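Local coordinates for protein contact-dependent inhibitor A (Enterobacter cloacae subsp. cloacae, PDB 4NTQ) that delivers a toxic C-terminal ribosomal RNase into target bacteria and is bound by the immunity protein CdiI, at residues F193-T201 with W213-I223. Sequence-based numbering, arbitrary orientation.
Sequences FYDGKNYIT and WKMFNSKGKRI
Strands 199-202 and 213-216 form a beta hairpin at the centre of the toxin's antiparallel sheet; the N-to-C directions of 199-201 and 213-216 make an angle of 153°. Y199 and F216 form one hydrogen-bonded pair: Y199 N to F216 O is 2.9 Å, and F216 N returns to Y199 O. T201 and K214 form the next, with K214 N to T201 O at 2.9 Å and T201 N returning to K214 O. Between them, the non-hydrogen-bonded pair I200 and M215, a selenomethionine, meets through I200 CG2 and M215 CE at 3.9 Å. On this same face, I200 CD1 sits over the six-membered ring of W213, 3.9 Å from its centroid and 11° off the normal, a CH-pi contact; chi1 of 52° puts CG1 between backbone N and C, and the extended chi2 carries CD1 onto the indole. Past the paired strands, a water joins N198 OD1 (2.9 Å) to S218 N. N217, which starts the type I turn N217-G220, accepts at OD1 from K219 N at 3.1 Å, an Asx turn, and also from K221 N on the opposite face of its amide, while its ND2 hydrogen-bonds D120 of the CdiI chain. Helix 164-170 packs through A169 on I200 and W213, while V192 of strand 192-194 touches Y199 and T201 on the other face.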
loop_
_atom_site.group_PDB
_atom_site.type_symbol
_atom_site.label_atom_id
_atom_site.label_comp_id
_atom_site.label_asym_id
_atom_site.label_seq_id
_atom_site.Cartn_x
_atom_site.Cartn_y
_atom_site.Cartn_z
ATOM N N PHE A 193 4.447 12.481 -0.719
ATOM C CA PHE A 193 5.302 13.661 -0.796
ATOM C C PHE A 193 6.769 13.303 -1.051
ATOM O O PHE A 193 7.340 12.450 -0.378
ATOM C CB PHE A 193 5.140 14.527 0.459
ATOM C CG PHE A 193 3.717 14.969 0.698
ATOM C CD1 PHE A 193 3.237 16.146 0.143
ATOM C CD2 PHE A 193 2.852 14.190 1.451
ATOM C CE1 PHE A 193 1.932 16.547 0.353
ATOM C CE2 PHE A 193 1.541 14.588 1.662
ATOM C CZ PHE A 193 1.082 15.768 1.113
ATOM N N TYR A 194 7.368 13.979 -2.028
ATOM C CA TYR A 194 8.656 13.580 -2.581
ATOM C C TYR A 194 9.820 14.460 -2.107
ATOM O O TYR A 194 9.715 15.684 -2.065
ATOM C CB TYR A 194 8.568 13.606 -4.103
ATOM C CG TYR A 194 9.733 12.985 -4.824
ATOM C CD1 TYR A 194 10.161 13.499 -6.041
ATOM C CD2 TYR A 194 10.400 11.886 -4.304
ATOM C CE1 TYR A 194 11.217 12.944 -6.721
ATOM C CE2 TYR A 194 11.458 11.310 -4.984
ATOM C CZ TYR A 194 11.864 11.850 -6.192
ATOM O OH TYR A 194 12.915 11.300 -6.882
ATOM N N ASP A 195 10.928 13.808 -1.766
ATOM C CA ASP A 195 12.121 14.455 -1.242
ATOM C C ASP A 195 12.986 14.896 -2.381
ATOM O O ASP A 195 13.838 15.756 -2.222
ATOM C CB ASP A 195 12.945 13.430 -0.455
ATOM C CG ASP A 195 13.589 14.027 0.761
ATOM O OD1 ASP A 195 13.348 15.216 1.049
ATOM O OD2 ASP A 195 14.314 13.302 1.454
ATOM N N GLY A 196 12.776 14.268 -3.529
ATOM C CA GLY A 196 13.814 14.191 -4.526
ATOM C C GLY A 196 14.590 12.898 -4.327
ATOM O O GLY A 196 15.398 12.524 -5.170
ATOM N N LYS A 197 14.357 12.218 -3.203
ATOM C CA LYS A 197 14.931 10.894 -2.970
ATOM C C LYS A 197 13.867 9.906 -2.470
ATOM O O LYS A 197 13.605 8.881 -3.103
ATOM C CB LYS A 197 16.096 10.967 -1.975
ATOM C CG LYS A 197 16.774 9.611 -1.717
ATOM C CD LYS A 197 18.038 9.740 -0.863
ATOM C CE LYS A 197 18.597 8.382 -0.445
ATOM N NZ LYS A 197 18.920 7.500 -1.600
ATOM N N ASN A 198 13.258 10.234 -1.330
ATOM C CA ASN A 198 12.255 9.386 -0.692
ATOM C C ASN A 198 10.847 9.983 -0.669
ATOM O O ASN A 198 10.650 11.164 -0.986
ATOM C CB ASN A 198 12.680 9.077 0.739
ATOM C CG ASN A 198 13.891 8.196 0.795
ATOM O OD1 ASN A 198 13.953 7.171 0.114
ATOM N ND2 ASN A 198 14.874 8.588 1.600
ATOM N N TYR A 199 9.878 9.161 -0.265
ATOM C CA TYR A 199 8.480 9.573 -0.215
ATOM C C TYR A 199 7.880 9.367 1.172
ATOM O O TYR A 199 8.138 8.360 1.833
ATOM C CB TYR A 199 7.651 8.788 -1.239
ATOM C CG TYR A 199 8.199 8.813 -2.657
ATOM C CD1 TYR A 199 7.716 9.717 -3.601
ATOM C CD2 TYR A 199 9.196 7.926 -3.055
ATOM C CE1 TYR A 199 8.201 9.734 -4.901
ATOM C CE2 TYR A 199 9.691 7.945 -4.353
ATOM C CZ TYR A 199 9.198 8.858 -5.268
ATOM O OH TYR A 199 9.699 8.878 -6.549
ATOM N N ILE A 200 7.066 10.317 1.615
ATOM C CA ILE A 200 6.330 10.141 2.857
ATOM C C ILE A 200 4.837 10.329 2.625
ATOM O O ILE A 200 4.433 11.043 1.706
ATOM C CB ILE A 200 6.789 11.115 3.945
ATOM C CG1 ILE A 200 6.767 12.549 3.433
ATOM C CG2 ILE A 200 8.183 10.783 4.429
ATOM C CD1 ILE A 200 7.197 13.561 4.468
ATOM N N THR A 201 4.030 9.645 3.435
ATOM C CA THR A 201 2.594 9.887 3.537
ATOM C C THR A 201 2.293 9.881 5.005
ATOM O O THR A 201 2.952 9.165 5.758
ATOM C CB THR A 201 1.718 8.761 2.950
ATOM O OG1 THR A 201 1.987 7.531 3.635
ATOM C CG2 THR A 201 1.971 8.576 1.504
ATOM N N TRP A 213 4.636 9.560 10.177
ATOM C CA TRP A 213 4.763 9.326 8.741
ATOM C C TRP A 213 5.139 7.886 8.411
ATOM O O TRP A 213 5.798 7.213 9.198
ATOM C CB TRP A 213 5.846 10.235 8.157
ATOM C CG TRP A 213 5.593 11.709 8.290
ATOM C CD1 TRP A 213 6.092 12.544 9.248
ATOM C CD2 TRP A 213 4.801 12.527 7.418
ATOM N NE1 TRP A 213 5.650 13.826 9.033
ATOM C CE2 TRP A 213 4.860 13.843 7.914
ATOM C CE3 TRP A 213 4.051 12.273 6.266
ATOM C CZ2 TRP A 213 4.191 14.906 7.299
ATOM C CZ3 TRP A 213 3.389 13.321 5.660
ATOM C CH2 TRP A 213 3.466 14.625 6.174
ATOM N N LYS A 214 4.721 7.417 7.241
ATOM C CA LYS A 214 5.272 6.188 6.679
ATOM C C LYS A 214 6.172 6.640 5.545
ATOM O O LYS A 214 5.822 7.569 4.821
ATOM C CB LYS A 214 4.160 5.276 6.154
ATOM C CG LYS A 214 3.101 4.948 7.200
ATOM C CD LYS A 214 3.194 3.507 7.653
ATOM C CE LYS A 214 2.170 3.181 8.748
ATOM N NZ LYS A 214 2.764 3.234 10.122
HETATM N N MSE A 215 7.336 6.012 5.394
HETATM C CA MSE A 215 8.273 6.430 4.357
HETATM C C MSE A 215 8.531 5.314 3.369
HETATM O O MSE A 215 8.596 4.152 3.751
HETATM C CB MSE A 215 9.585 6.896 4.977
HETATM C CG MSE A 215 10.644 7.332 3.975
HETATM SE SE MSE A 215 12.253 7.979 4.873
HETATM C CE MSE A 215 11.385 9.224 6.109
ATOM N N PHE A 216 8.672 5.665 2.095
ATOM C CA PHE A 216 9.005 4.688 1.069
ATOM C C PHE A 216 10.262 5.123 0.318
ATOM O O PHE A 216 10.466 6.312 0.071
ATOM C CB PHE A 216 7.841 4.514 0.095
ATOM C CG PHE A 216 6.561 4.082 0.751
ATOM C CD1 PHE A 216 6.177 2.754 0.743
ATOM C CD2 PHE A 216 5.744 5.003 1.380
ATOM C CE1 PHE A 216 4.996 2.351 1.348
ATOM C CE2 PHE A 216 4.556 4.611 1.979
ATOM C CZ PHE A 216 4.184 3.283 1.961
ATOM N N ASN A 217 11.111 4.173 -0.046
ATOM C CA ASN A 217 12.345 4.560 -0.731
ATOM C C ASN A 217 12.147 4.895 -2.209
ATOM O O ASN A 217 11.015 4.883 -2.704
ATOM C CB ASN A 217 13.470 3.542 -0.513
ATOM C CG ASN A 217 13.250 2.241 -1.249
ATOM O OD1 ASN A 217 12.300 2.086 -2.014
ATOM N ND2 ASN A 217 14.148 1.292 -1.024
ATOM N N SER A 218 13.246 5.175 -2.906
ATOM C CA SER A 218 13.193 5.673 -4.277
ATOM C C SER A 218 12.488 4.692 -5.201
ATOM O O SER A 218 12.024 5.066 -6.272
ATOM C CB SER A 218 14.600 5.971 -4.799
ATOM O OG SER A 218 15.341 4.775 -4.941
ATOM N N LYS A 219 12.404 3.435 -4.780
ATOM C CA LYS A 219 11.669 2.423 -5.538
ATOM C C LYS A 219 10.293 2.100 -4.934
ATOM O O LYS A 219 9.624 1.169 -5.361
ATOM C CB LYS A 219 12.501 1.145 -5.672
ATOM C CG LYS A 219 13.635 1.243 -6.684
ATOM C CD LYS A 219 14.780 0.300 -6.309
ATOM C CE LYS A 219 15.719 0.040 -7.483
ATOM N NZ LYS A 219 16.242 1.317 -8.028
ATOM N N GLY A 220 9.866 2.869 -3.948
ATOM C CA GLY A 220 8.561 2.634 -3.357
ATOM C C GLY A 220 8.522 1.505 -2.343
ATOM O O GLY A 220 7.446 1.051 -1.948
ATOM N N LYS A 221 9.691 1.026 -1.932
ATOM C CA LYS A 221 9.750 0.054 -0.846
ATOM C C LYS A 221 9.568 0.802 0.471
ATOM O O LYS A 221 10.182 1.856 0.677
ATOM C CB LYS A 221 11.095 -0.662 -0.839
ATOM C CG LYS A 221 11.487 -1.316 -2.148
ATOM C CD LYS A 221 10.984 -2.749 -2.244
ATOM C CE LYS A 221 11.564 -3.437 -3.469
ATOM N NZ LYS A 221 13.046 -3.407 -3.448
ATOM N N ARG A 222 8.731 0.269 1.359
ATOM C CA ARG A 222 8.552 0.862 2.684
ATOM C C ARG A 222 9.809 0.686 3.512
ATOM O O ARG A 222 10.324 -0.432 3.648
ATOM C CB ARG A 222 7.388 0.209 3.406
ATOM C CG ARG A 222 7.039 0.815 4.760
ATOM C CD ARG A 222 5.646 0.341 5.187
ATOM N NE ARG A 222 5.378 0.518 6.612
ATOM C CZ ARG A 222 4.199 0.270 7.185
ATOM N NH1 ARG A 222 3.176 -0.158 6.445
ATOM N NH2 ARG A 222 4.041 0.448 8.496
ATOM N N ILE A 223 10.309 1.786 4.059
ATOM C CA ILE A 223 11.517 1.727 4.877
ATOM C C ILE A 223 11.288 2.294 6.268
ATOM O O ILE A 223 12.227 2.766 6.922
ATOM C CB ILE A 223 12.735 2.397 4.207
ATOM C CG1 ILE A 223 12.402 3.821 3.767
ATOM C CG2 ILE A 223 13.217 1.566 3.029
ATOM C CD1 ILE A 223 13.637 4.614 3.280
HETATM O O HOH W 1 15.700 5.553 -1.472
#